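Local coordinates for 2-oxoglutarate dehydrogenase E3 component (Thermus thermophilus, PDB 2YQU), which probably reoxidises the dihydrolipoyl groups of partner proteins with NAD(+), using one FAD per subunit, at residues K219-T224 with T342-A347; T232-E237 with A241-E246; Q359-K364 with R396-H401; G384-L389 with D409-A414. All blocks are in the same frame, centred on the assembly; numbering follows the deposited sequence.

Contact 1: K219-T224 with T342-A347; sequences KKQGLT and THPEIA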
loop_
_atom_site.group_PDB
_atom_site.type_symbol
_atom_site.label_atom_id
_atom_site.label_comp_id
_atom_site.label_asym_id
_atom_site.label_seq_id
_atom_site.Cartn_x
_atom_site.Cartn_y
_atom_site.Cartn_z
ATOM N N LYS A 219 9.696 -11.302 -19.289
ATOM C CA LYS A 219 10.176 -12.451 -20.072
ATOM C C LYS A 219 9.834 -13.757 -19.364
ATOM O O LYS A 219 9.374 -14.711 -19.997
ATOM C CB LYS A 219 11.682 -12.367 -20.316
ATOM C CG LYS A 219 12.061 -11.462 -21.477
ATOM C CD LYS A 219 13.565 -11.373 -21.621
ATOM C CE LYS A 219 13.955 -10.323 -22.639
ATOM N NZ LYS A 219 15.428 -10.161 -22.700
ATOM N N LYS A 220 10.051 -13.802 -18.052
ATOM C CA LYS A 220 9.703 -14.993 -17.275
ATOM C C LYS A 220 8.209 -15.284 -17.347
ATOM O O LYS A 220 7.808 -16.450 -17.437
ATOM C CB LYS A 220 10.143 -14.859 -15.819
ATOM C CG LYS A 220 10.169 -16.188 -15.081
ATOM C CD LYS A 220 10.271 -16.000 -13.581
ATOM C CE LYS A 220 10.215 -17.344 -12.843
ATOM N NZ LYS A 220 11.530 -18.058 -12.871
ATOM N N GLN A 221 7.393 -14.232 -17.338
ATOM C CA GLN A 221 5.937 -14.371 -17.396
ATOM C C GLN A 221 5.458 -14.874 -18.756
ATOM O O GLN A 221 4.359 -15.418 -18.868
ATOM C CB GLN A 221 5.254 -13.047 -17.030
ATOM C CG GLN A 221 5.373 -12.722 -15.542
ATOM C CD GLN A 221 4.761 -11.394 -15.119
ATOM O OE1 GLN A 221 4.933 -10.980 -13.966
ATOM N NE2 GLN A 221 4.045 -10.736 -16.024
ATOM N N GLY A 222 6.281 -14.680 -19.784
ATOM C CA GLY A 222 6.023 -15.231 -21.104
ATOM C C GLY A 222 5.832 -14.221 -22.228
ATOM O O GLY A 222 5.473 -14.607 -23.330
ATOM N N LEU A 223 6.059 -12.937 -21.968
ATOM C CA LEU A 223 6.089 -11.950 -23.045
ATOM C C LEU A 223 7.422 -12.069 -23.753
ATOM O O LEU A 223 8.440 -12.402 -23.138
ATOM C CB LEU A 223 5.941 -10.522 -22.504
ATOM C CG LEU A 223 4.543 -10.078 -22.065
ATOM C CD1 LEU A 223 4.182 -10.671 -20.705
ATOM C CD2 LEU A 223 4.477 -8.561 -22.020
ATOM N N THR A 224 7.419 -11.815 -25.052
ATOM C CA THR A 224 8.659 -11.663 -25.797
ATOM C C THR A 224 8.980 -10.176 -25.789
ATOM O O THR A 224 8.132 -9.375 -26.161
ATOM C CB THR A 224 8.481 -12.180 -27.221
ATOM O OG1 THR A 224 8.292 -13.601 -27.189
ATOM C CG2 THR A 224 9.743 -11.973 -28.052
ATOM N N THR A 342 1.296 -3.160 -13.653
ATOM C CA THR A 342 1.448 -4.588 -13.869
ATOM C C THR A 342 1.575 -5.276 -12.507
ATOM O O THR A 342 1.483 -4.642 -11.463
ATOM C CB THR A 342 2.714 -4.842 -14.722
ATOM O OG1 THR A 342 3.806 -4.078 -14.194
ATOM C CG2 THR A 342 2.544 -4.317 -16.163
ATOM N N HIS A 343 1.740 -6.587 -12.521
ATOM C CA HIS A 343 2.127 -7.337 -11.328
ATOM C C HIS A 343 3.361 -8.139 -11.713
ATOM O O HIS A 343 3.272 -9.028 -12.552
ATOM C CB HIS A 343 1.003 -8.257 -10.848
ATOM C CG HIS A 343 1.365 -9.069 -9.641
ATOM N ND1 HIS A 343 0.862 -8.800 -8.383
ATOM C CD2 HIS A 343 2.183 -10.136 -9.498
ATOM C CE1 HIS A 343 1.357 -9.671 -7.521
ATOM N NE2 HIS A 343 2.162 -10.492 -8.171
ATOM N N PRO A 344 4.524 -7.827 -11.143
ATOM C CA PRO A 344 4.692 -6.838 -10.070
ATOM C C PRO A 344 4.497 -5.404 -10.552
ATOM O O PRO A 344 4.614 -5.148 -11.746
ATOM C CB PRO A 344 6.151 -7.044 -9.661
ATOM C CG PRO A 344 6.818 -7.529 -10.896
ATOM C CD PRO A 344 5.808 -8.417 -11.546
ATOM N N GLU A 345 4.208 -4.485 -9.634
ATOM C CA GLU A 345 4.248 -3.065 -9.960
ATOM C C GLU A 345 5.700 -2.609 -10.093
ATOM O O GLU A 345 6.624 -3.248 -9.599
ATOM C CB GLU A 345 3.474 -2.221 -8.930
ATOM C CG GLU A 345 1.990 -2.561 -8.922
ATOM C CD GLU A 345 1.101 -1.665 -8.077
ATOM O OE1 GLU A 345 1.577 -0.788 -7.321
ATOM O OE2 GLU A 345 -0.125 -1.846 -8.179
ATOM N N ILE A 346 5.882 -1.509 -10.808
ATOM C CA ILE A 346 7.188 -0.933 -11.078
ATOM C C ILE A 346 7.027 0.548 -10.782
ATOM O O ILE A 346 6.046 1.155 -11.212
ATOM C CB ILE A 346 7.564 -1.179 -12.558
ATOM C CG1 ILE A 346 7.416 -2.671 -12.916
ATOM C CG2 ILE A 346 8.953 -0.694 -12.850
ATOM C CD1 ILE A 346 7.460 -2.967 -14.379
ATOM N N ALA A 347 7.952 1.148 -10.052
ATOM C CA ALA A 347 7.788 2.564 -9.707
ATOM C C ALA A 347 9.081 3.352 -9.513
ATOM O O ALA A 347 10.140 2.798 -9.246
ATOM C CB ALA A 347 6.900 2.703 -8.486
#

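Contact 2: T232-E237 with A241-E246; sequences TAVVPE and ARVELE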
loop_
_atom_site.group_PDB
_atom_site.type_symbol
_atom_site.label_atom_id
_atom_site.label_comp_id
_atom_site.label_asym_id
_atom_site.label_seq_id
_atom_site.Cartn_x
_atom_site.Cartn_y
_atom_site.Cartn_z
ATOM N N THR A 232 10.181 -0.312 -39.074
ATOM C CA THR A 232 10.212 0.537 -40.261
ATOM C C THR A 232 8.843 0.662 -40.925
ATOM O O THR A 232 8.627 1.587 -41.711
ATOM C CB THR A 232 11.229 0.001 -41.277
ATOM O OG1 THR A 232 11.018 -1.397 -41.499
ATOM C CG2 THR A 232 12.638 0.094 -40.737
ATOM N N ALA A 233 7.929 -0.263 -40.632
ATOM C CA ALA A 233 6.563 -0.177 -41.145
ATOM C C ALA A 233 5.597 -1.005 -40.307
ATOM O O ALA A 233 5.968 -2.032 -39.755
ATOM C CB ALA A 233 6.504 -0.644 -42.607
ATOM N N VAL A 234 4.361 -0.534 -40.213
ATOM C CA VAL A 234 3.263 -1.330 -39.681
ATOM C C VAL A 234 2.117 -1.172 -40.659
ATOM O O VAL A 234 1.681 -0.057 -40.922
ATOM C CB VAL A 234 2.836 -0.880 -38.273
ATOM C CG1 VAL A 234 1.707 -1.774 -37.740
ATOM C CG2 VAL A 234 4.031 -0.910 -37.327
ATOM N N VAL A 235 1.651 -2.287 -41.211
ATOM C CA VAL A 235 0.655 -2.264 -42.277
ATOM C C VAL A 235 -0.464 -3.262 -41.989
ATOM O O VAL A 235 -0.196 -4.412 -41.673
ATOM C CB VAL A 235 1.292 -2.612 -43.651
ATOM C CG1 VAL A 235 0.280 -2.418 -44.778
ATOM C CG2 VAL A 235 2.534 -1.770 -43.900
ATOM N N PRO A 236 -1.717 -2.831 -42.075
ATOM C CA PRO A 236 -2.835 -3.771 -41.945
ATOM C C PRO A 236 -2.911 -4.732 -43.129
ATOM O O PRO A 236 -2.518 -4.386 -44.238
ATOM C CB PRO A 236 -4.072 -2.866 -41.880
ATOM C CG PRO A 236 -3.651 -1.545 -42.388
ATOM C CD PRO A 236 -2.170 -1.443 -42.263
ATOM N N GLU A 237 -3.379 -5.943 -42.859
ATOM C CA GLU A 237 -3.628 -6.959 -43.881
ATOM C C GLU A 237 -5.067 -7.456 -43.729
ATOM O O GLU A 237 -5.797 -6.989 -42.849
ATOM C CB GLU A 237 -2.612 -8.093 -43.738
ATOM C CG GLU A 237 -1.193 -7.654 -44.074
ATOM C CD GLU A 237 -0.130 -8.675 -43.723
ATOM O OE1 GLU A 237 0.949 -8.624 -44.342
ATOM O OE2 GLU A 237 -0.350 -9.518 -42.831
ATOM N N ALA A 241 -2.087 -8.076 -39.456
ATOM C CA ALA A 241 -1.204 -6.953 -39.768
ATOM C C ALA A 241 0.241 -7.411 -39.723
ATOM O O ALA A 241 0.577 -8.366 -39.022
ATOM C CB ALA A 241 -1.424 -5.794 -38.792
ATOM N N ARG A 242 1.099 -6.742 -40.487
ATOM C CA ARG A 242 2.520 -7.029 -40.451
ATOM C C ARG A 242 3.311 -5.868 -39.873
ATOM O O ARG A 242 2.888 -4.714 -39.925
ATOM C CB ARG A 242 3.054 -7.419 -41.837
ATOM C CG ARG A 242 3.051 -6.323 -42.893
ATOM C CD ARG A 242 3.741 -6.747 -44.192
ATOM N NE ARG A 242 3.785 -5.668 -45.174
ATOM C CZ ARG A 242 2.761 -5.288 -45.937
ATOM N NH1 ARG A 242 1.585 -5.902 -45.869
ATOM N NH2 ARG A 242 2.926 -4.286 -46.792
ATOM N N VAL A 243 4.462 -6.213 -39.317
ATOM C CA VAL A 243 5.393 -5.264 -38.743
ATOM C C VAL A 243 6.744 -5.546 -39.379
ATOM O O VAL A 243 7.314 -6.607 -39.167
ATOM C CB VAL A 243 5.511 -5.441 -37.211
ATOM C CG1 VAL A 243 6.522 -4.444 -36.629
ATOM C CG2 VAL A 243 4.141 -5.300 -36.542
ATOM N N GLU A 244 7.246 -4.609 -40.171
ATOM C CA GLU A 244 8.555 -4.761 -40.791
ATOM C C GLU A 244 9.623 -4.131 -39.906
ATOM O O GLU A 244 9.406 -3.065 -39.324
ATOM C CB GLU A 244 8.553 -4.125 -42.181
ATOM C CG GLU A 244 7.538 -4.746 -43.128
ATOM C CD GLU A 244 7.366 -3.966 -44.422
ATOM O OE1 GLU A 244 6.336 -4.157 -45.091
ATOM O OE2 GLU A 244 8.247 -3.160 -44.774
ATOM N N LEU A 245 10.763 -4.806 -39.794
ATOM C CA LEU A 245 11.903 -4.322 -39.022
ATOM C C LEU A 245 13.051 -3.948 -39.948
ATOM O O LEU A 245 13.175 -4.484 -41.040
ATOM C CB LEU A 245 12.397 -5.393 -38.046
ATOM C CG LEU A 245 11.376 -6.038 -37.109
ATOM C CD1 LEU A 245 12.069 -7.052 -36.216
ATOM C CD2 LEU A 245 10.668 -4.983 -36.281
ATOM N N GLU A 246 13.902 -3.039 -39.487
ATOM C CA GLU A 246 15.121 -2.696 -40.201
ATOM C C GLU A 246 15.946 -3.960 -40.427
ATOM O O GLU A 246 16.219 -4.703 -39.483
ATOM C CB GLU A 246 15.939 -1.675 -39.408
ATOM C CG GLU A 246 17.360 -1.520 -39.918
ATOM C CD GLU A 246 18.041 -0.275 -39.398
ATOM O OE1 GLU A 246 18.714 0.392 -40.202
ATOM O OE2 GLU A 246 17.914 0.032 -38.196
HETATM O O HOH W 1 10.024 -1.479 -43.988
#

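Contact 3: Q359-K364 with R396-H401; sequences QGIPYK and RILGVH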
loop_
_atom_site.group_PDB
_atom_site.type_symbol
_atom_site.label_atom_id
_atom_site.label_comp_id
_atom_site.label_asym_id
_atom_site.label_seq_id
_atom_site.Cartn_x
_atom_site.Cartn_y
_atom_site.Cartn_z
ATOM N N GLN A 359 24.171 14.749 -12.774
ATOM C CA GLN A 359 24.208 16.022 -12.045
ATOM C C GLN A 359 25.396 16.131 -11.095
ATOM O O GLN A 359 25.576 17.169 -10.455
ATOM C CB GLN A 359 22.917 16.224 -11.248
ATOM C CG GLN A 359 21.704 16.499 -12.110
ATOM C CD GLN A 359 20.445 16.717 -11.296
ATOM O OE1 GLN A 359 19.814 17.766 -11.405
ATOM N NE2 GLN A 359 20.062 15.720 -10.493
ATOM N N GLY A 360 26.188 15.065 -10.995
ATOM C CA GLY A 360 27.357 15.031 -10.130
ATOM C C GLY A 360 27.081 14.972 -8.635
ATOM O O GLY A 360 27.968 15.268 -7.832
ATOM N N ILE A 361 25.867 14.577 -8.254
ATOM C CA ILE A 361 25.474 14.515 -6.845
ATOM C C ILE A 361 25.966 13.209 -6.213
ATOM O O ILE A 361 25.671 12.125 -6.722
ATOM C CB ILE A 361 23.936 14.654 -6.710
ATOM C CG1 ILE A 361 23.481 16.013 -7.260
ATOM C CG2 ILE A 361 23.505 14.500 -5.251
ATOM C CD1 ILE A 361 21.985 16.128 -7.515
ATOM N N PRO A 362 26.709 13.298 -5.111
ATOM C CA PRO A 362 27.196 12.100 -4.421
ATOM C C PRO A 362 26.081 11.469 -3.602
ATOM O O PRO A 362 25.378 12.194 -2.896
ATOM C CB PRO A 362 28.291 12.646 -3.508
ATOM C CG PRO A 362 27.858 14.037 -3.192
ATOM C CD PRO A 362 27.127 14.533 -4.414
ATOM N N TYR A 363 25.904 10.155 -3.715
ATOM C CA TYR A 363 24.812 9.476 -3.022
ATOM C C TYR A 363 25.177 8.103 -2.470
ATOM O O TYR A 363 26.192 7.493 -2.844
ATOM C CB TYR A 363 23.579 9.369 -3.937
ATOM C CG TYR A 363 23.788 8.526 -5.176
ATOM C CD1 TYR A 363 23.340 7.216 -5.232
ATOM C CD2 TYR A 363 24.434 9.045 -6.292
ATOM C CE1 TYR A 363 23.535 6.435 -6.362
ATOM C CE2 TYR A 363 24.637 8.281 -7.428
ATOM C CZ TYR A 363 24.181 6.975 -7.464
ATOM O OH TYR A 363 24.372 6.204 -8.588
ATOM N N LYS A 364 24.326 7.638 -1.559
ATOM C CA LYS A 364 24.386 6.293 -1.009
ATOM C C LYS A 364 23.167 5.511 -1.488
ATOM O O LYS A 364 22.084 6.077 -1.672
ATOM C CB LYS A 364 24.404 6.329 0.518
ATOM C CG LYS A 364 25.271 7.425 1.112
ATOM C CD LYS A 364 25.118 7.526 2.624
ATOM C CE LYS A 364 23.889 8.335 3.024
ATOM N NZ LYS A 364 23.724 8.437 4.499
ATOM N N ARG A 396 19.752 13.375 2.840
ATOM C CA ARG A 396 18.469 13.735 2.254
ATOM C C ARG A 396 18.070 12.674 1.219
ATOM O O ARG A 396 18.876 12.284 0.378
ATOM C CB ARG A 396 18.574 15.136 1.630
ATOM C CG ARG A 396 17.394 15.573 0.777
ATOM C CD ARG A 396 16.262 16.237 1.538
ATOM N NE ARG A 396 15.340 16.872 0.600
ATOM C CZ ARG A 396 15.391 18.147 0.218
ATOM N NH1 ARG A 396 16.321 18.976 0.690
ATOM N NH2 ARG A 396 14.491 18.603 -0.649
ATOM N N ILE A 397 16.835 12.187 1.293
ATOM C CA ILE A 397 16.350 11.242 0.285
ATOM C C ILE A 397 16.287 11.964 -1.061
ATOM O O ILE A 397 15.668 13.023 -1.179
ATOM C CB ILE A 397 14.978 10.649 0.648
ATOM C CG1 ILE A 397 15.068 9.824 1.941
ATOM C CG2 ILE A 397 14.459 9.772 -0.501
ATOM C CD1 ILE A 397 13.726 9.535 2.553
ATOM N N LEU A 398 16.951 11.387 -2.057
ATOM C CA LEU A 398 16.975 11.947 -3.409
ATOM C C LEU A 398 16.036 11.224 -4.363
ATOM O O LEU A 398 15.545 11.831 -5.316
ATOM C CB LEU A 398 18.399 11.917 -3.964
ATOM C CG LEU A 398 19.418 12.746 -3.178
ATOM C CD1 LEU A 398 20.817 12.439 -3.656
ATOM C CD2 LEU A 398 19.112 14.224 -3.301
ATOM N N GLY A 399 15.787 9.944 -4.109
ATOM C CA GLY A 399 14.887 9.154 -4.928
ATOM C C GLY A 399 14.595 7.785 -4.337
ATOM O O GLY A 399 15.375 7.272 -3.551
ATOM N N VAL A 400 13.452 7.212 -4.702
ATOM C CA VAL A 400 13.083 5.867 -4.287
ATOM C C VAL A 400 12.526 5.118 -5.495
ATOM O O VAL A 400 11.769 5.662 -6.295
ATOM C CB VAL A 400 12.058 5.872 -3.116
ATOM C CG1 VAL A 400 11.820 4.446 -2.598
ATOM C CG2 VAL A 400 12.534 6.787 -1.988
ATOM N N HIS A 401 12.946 3.872 -5.647
ATOM C CA HIS A 401 12.650 3.103 -6.841
ATOM C C HIS A 401 12.431 1.646 -6.472
ATOM O O HIS A 401 13.073 1.121 -5.567
ATOM C CB HIS A 401 13.814 3.180 -7.826
ATOM C CG HIS A 401 14.277 4.571 -8.133
ATOM N ND1 HIS A 401 14.569 4.974 -9.412
ATOM C CD2 HIS A 401 14.552 5.634 -7.339
ATOM C CE1 HIS A 401 14.982 6.228 -9.396
ATOM N NE2 HIS A 401 14.962 6.659 -8.151
#

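Contact 4: G384-L389 with D409-A414; sequences GFIKVL and DVLAEA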
loop_
_atom_site.group_PDB
_atom_site.type_symbol
_atom_site.label_atom_id
_atom_site.label_comp_id
_atom_site.label_asym_id
_atom_site.label_seq_id
_atom_site.Cartn_x
_atom_site.Cartn_y
_atom_site.Cartn_z
ATOM N N GLY A 384 11.675 -9.010 -6.386
ATOM C CA GLY A 384 11.550 -7.570 -6.320
ATOM C C GLY A 384 12.467 -6.951 -5.298
ATOM O O GLY A 384 13.130 -7.645 -4.529
ATOM N N PHE A 385 12.510 -5.625 -5.303
ATOM C CA PHE A 385 13.280 -4.872 -4.322
ATOM C C PHE A 385 12.785 -3.438 -4.260
ATOM O O PHE A 385 12.062 -2.979 -5.138
ATOM C CB PHE A 385 14.771 -4.873 -4.692
ATOM C CG PHE A 385 15.078 -4.147 -5.985
ATOM C CD1 PHE A 385 15.327 -2.774 -5.989
ATOM C CD2 PHE A 385 15.129 -4.840 -7.188
ATOM C CE1 PHE A 385 15.608 -2.105 -7.180
ATOM C CE2 PHE A 385 15.414 -4.177 -8.384
ATOM C CZ PHE A 385 15.655 -2.810 -8.377
ATOM N N ILE A 386 13.165 -2.743 -3.198
ATOM C CA ILE A 386 13.063 -1.286 -3.154
ATOM C C ILE A 386 14.444 -0.720 -2.842
ATOM O O ILE A 386 15.185 -1.272 -2.034
ATOM C CB ILE A 386 12.015 -0.808 -2.114
ATOM C CG1 ILE A 386 10.610 -1.248 -2.534
ATOM C CG2 ILE A 386 12.061 0.725 -1.966
ATOM C CD1 ILE A 386 9.544 -1.007 -1.486
ATOM N N LYS A 387 14.762 0.385 -3.502
ATOM C CA LYS A 387 16.044 1.041 -3.427
ATOM C C LYS A 387 15.808 2.499 -3.038
ATOM O O LYS A 387 14.986 3.186 -3.649
ATOM C CB LYS A 387 16.721 0.921 -4.795
ATOM C CG LYS A 387 17.873 1.839 -5.051
ATOM C CD LYS A 387 18.712 1.364 -6.233
ATOM C CE LYS A 387 18.190 1.892 -7.570
ATOM N NZ LYS A 387 19.093 1.521 -8.718
ATOM N N VAL A 388 16.505 2.955 -2.005
ATOM C CA VAL A 388 16.498 4.350 -1.588
ATOM C C VAL A 388 17.848 4.988 -1.927
ATOM O O VAL A 388 18.901 4.445 -1.608
ATOM C CB VAL A 388 16.206 4.483 -0.080
ATOM C CG1 VAL A 388 16.397 5.937 0.404
ATOM C CG2 VAL A 388 14.801 3.981 0.241
ATOM N N LEU A 389 17.802 6.139 -2.585
ATOM C CA LEU A 389 18.996 6.912 -2.895
ATOM C C LEU A 389 19.024 8.111 -1.958
ATOM O O LEU A 389 18.070 8.860 -1.913
ATOM C CB LEU A 389 18.954 7.374 -4.348
ATOM C CG LEU A 389 18.682 6.258 -5.361
ATOM C CD1 LEU A 389 18.689 6.783 -6.773
ATOM C CD2 LEU A 389 19.702 5.141 -5.199
ATOM N N ASP A 409 1.889 1.103 -4.161
ATOM C CA ASP A 409 1.252 1.396 -2.876
ATOM C C ASP A 409 2.291 1.690 -1.799
ATOM O O ASP A 409 2.109 2.574 -0.975
ATOM C CB ASP A 409 0.382 0.236 -2.404
ATOM C CG ASP A 409 -0.811 -0.018 -3.299
ATOM O OD1 ASP A 409 -1.230 0.891 -4.064
ATOM O OD2 ASP A 409 -1.404 -1.116 -3.289
ATOM N N VAL A 410 3.370 0.924 -1.793
ATOM C CA VAL A 410 4.431 1.110 -0.816
ATOM C C VAL A 410 5.115 2.458 -1.026
ATOM O O VAL A 410 5.399 3.177 -0.058
ATOM C CB VAL A 410 5.479 -0.038 -0.879
ATOM C CG1 VAL A 410 6.667 0.251 0.031
ATOM C CG2 VAL A 410 4.823 -1.365 -0.490
ATOM N N LEU A 411 5.347 2.825 -2.285
ATOM C CA LEU A 411 6.099 4.042 -2.574
ATOM C C LEU A 411 5.260 5.318 -2.454
ATOM O O LEU A 411 5.803 6.411 -2.602
ATOM C CB LEU A 411 6.776 3.959 -3.946
ATOM C CG LEU A 411 8.250 3.594 -3.935
ATOM C CD1 LEU A 411 8.485 2.355 -3.089
ATOM C CD2 LEU A 411 8.751 3.400 -5.358
ATOM N N ALA A 412 3.959 5.187 -2.175
ATOM C CA ALA A 412 3.153 6.316 -1.725
ATOM C C ALA A 412 3.807 6.990 -0.533
ATOM O O ALA A 412 3.878 8.208 -0.469
ATOM C CB ALA A 412 1.737 5.881 -1.377
ATOM N N GLU A 413 4.278 6.184 0.411
ATOM C CA GLU A 413 5.004 6.684 1.569
ATOM C C GLU A 413 6.331 7.360 1.202
ATOM O O GLU A 413 6.731 8.345 1.835
ATOM C CB GLU A 413 5.268 5.525 2.527
ATOM C CG GLU A 413 5.734 5.956 3.894
ATOM C CD GLU A 413 6.254 4.808 4.711
ATOM O OE1 GLU A 413 5.823 3.655 4.479
ATOM O OE2 GLU A 413 7.098 5.064 5.581
ATOM N N ALA A 414 7.014 6.818 0.201
ATOM C CA ALA A 414 8.282 7.366 -0.274
ATOM C C ALA A 414 8.092 8.743 -0.888
ATOM O O ALA A 414 8.903 9.651 -0.670
ATOM C CB ALA A 414 8.914 6.430 -1.293
#

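Contact 1: K219-T224 with T342-A347
Pro-344, which meets the side chain of Gln-221 across the contact, has its carbonyl O held from within its own segment: Thr-342 OG1 donates to it at 2.8 Å, folding the chain back over a cis peptide bond between His-343 and Pro-344. Facing this turn is the C-terminal end of helix 208-221, closed by a Schellman motif in which Gly-222 leaves the helix with positive phi. Such a helix end laid against a cis-proline turn illustrates how two domains can meet through very little surface: the helix belongs to the pyridine nucleotide part of the chain, the turn to the dimerisation domain.

Gln-221 does all the reaching. Its CG lies beside the backbone N and the chain then runs extended (chi2 178°), which brings the flat amide to the turn from the direction opposite to the proline. As modelled, Gln-221 OE1 lies 2.9 Å from His-343 O and 3.6 Å from Pro-344 CD; the amide is probably turned over, and with it reversed the first approach may be a hydrogen bond. With an alanine here, the carbonyl of His-343 would probably lose its amide neighbour and a gap would open beside the proline ring.

Neighbouring residues have partners outside: His-343 NE2 bonds Glu-381 of the same chain, and Glu-345 pairs with Arg-375 of the second subunit. On the helix side, Gln-221 O accepts a hydrogen bond from His-187, and at Gly-222 (phi 118°) a side chain would collide with the carbonyl O of Gln-221.

Contact 2: T232-E237 with A241-E246
The guanidinium of Arg-242 lies with one face on Val-235, whose CB sits 3.8 Å above the plane and over its centre, while two carboxylates meet its edge. Arg-242 NH1 donates to Glu-237 OE1 at 3.2 Å, on the anti side of a carboxylate turned 39° from the guanidinium plane. Arg-242 NE reaches Glu-244 OE1 at 3.0 Å, using the anti lone pair, in a nearly straight bond (168°). A lysine in its place could not offer this flat, two-sided edge and would probably leave one glutamate without its mate and Val-235 less covered.

Beneath these groups runs an antiparallel hairpin. Val-235 and Arg-242 form a hydrogen-bonded pair, with Arg-242 N 2.9 Å from Val-235 O. Further along, Thr-232 and Ala-233 both face Glu-244, a classic beta bulge: Glu-244 O accepts from Thr-232 N at 2.9 Å and weakly from Ala-233 N. A water bridges Thr-232 OG1 and Glu-244 OE2.

Val-234, Val-243 and Ala-241 turn to the other face, packing on Val-256 of the parallel sheet. That face is apolar, while the first carries the salt-bridge network on a floor of Val-235, where the shared arginine probably helps keep Glu-237 and Glu-244 ionised.

Contact 3: Q359-K364 with R396-H401
Leu-398 sets a single methyl, CD1, against both Ile-361 and Tyr-363, and the contact rests on that one group. Leu-398 CD1 is 3.7 Å from Ile-361 CG2 and 4.1 Å from Tyr-363 CB, both apolar contacts. It is a compact example of two backbones too far apart to touch being joined by side chains alone: the nearest CA atoms, those of Tyr-363 and Leu-398, are 8.2 Å apart.

Each of the three side chains is set differently. Leu-398 carries CG beside its own backbone N (chi1 -62°) and then continues extended, sending CD1 across the gap. Ile-361 presents the short branch, CG2 lying opposite the backbone N, and the two side chains cross obliquely. Tyr-363 CB points toward the leucine, and a chi1 of 64°, with CG wedged between backbone N and carbonyl carbon, then carries the ring away from it. The ring lies with its edge toward Ile-361 O, and its hydroxyl is hydrogen-bonded to Glu-353.

The backbone of Leu-398 has its own irregularity. Leu-398 and Gly-399 both face Leu-389, a classic beta bulge, and a CB on Gly-399 would be crowded by His-401 NE2.

The setting is the antiparallel sheet of the dimerisation domain, where strand 385-391 runs between strands 363-369 and 397-404. Leu-398 thus reaches past an intervening strand, over His-391, to the residues leading into and opening strand 363-369. Helix 353-359, which ends in a Schellman motif at Gly-360, lies alongside, with Leu-356 touching both Leu-398 and Tyr-363.

Contact 4: G384-L389 with D409-A414
Val-410 leads off the encounter with Ile-386, methyl against methyl: Val-410 CG1 stands 3.5 Å from Ile-386 CD1, tighter than usual for two carbons. Val-410 CG1 lies opposite its backbone N (chi1 173°), a setting that presents this branch to the strand. Ile-386 answers with its long arm, CG1 beside the backbone N and the chain extended to CD1. Leu-441 of helix 438-449 packs on Val-410 as well, so this valine is shared between a strand and a second helix.

Leu-411 follows, and it arrives by a less direct route. Its CB does not point at the strand, yet the end of the side chain comes nearer, and a first torsion of -100°, off the staggered values, goes with this approach. Leu-411 CD1 lies 3.9 Å from Ile-386 CD1 and 4.1 Å from Ile-386 CG2, the two side chains sliding past each other in opposite directions.

The architecture here is a helix, 407-419, laid on one face of the antiparallel sheet of the dimerisation domain, so that Ile-386, Val-410 and Leu-411 fill the layer between helix and sheet, with Val-400 of strand 397-404 beside Ile-386 and Leu-411. The neighbouring Lys-387 turns from that face to form salt bridges with Glu-209, Glu-353 and Asp-207.

Ala-412 and Glu-413 belong to another surface: they pack on Glu-413 and Ala-412 of the second subunit, respectively, while Glu-413 OE2 is also hydrogen-bonded to His-432. Ala-414 brings the helix back toward the sheet, but its methyl meets Val-400 of the adjoining strand, with Ala-414 CB 3.7 Å from Val-400 CB.

In the fold
Contacts 3 and 4 interlock in one sheet, their centres 14 Å apart: Leu-398 N lies 2.8 Å from Leu-389 O and His-401 O 2.8 Å from Lys-387 N, probable hydrogen bonds between adjacent strands. Contact 1 joins the same sheet through strand 345-350, and Ala-347 CB touches Leu-411 CD2 at 3.7 Å. Contact 2 stands apart, its centre about 39 Å from that of contact 4, although its hairpin lies within the chain loop that contact 1 closes. Val-243 there is about 4 Å, side chain to side chain, from Val-231, which binds NAD(+) in a structure of this protein although none is bound here, while Leu-411 of contact 4 lies about 14 Å from bound FAD.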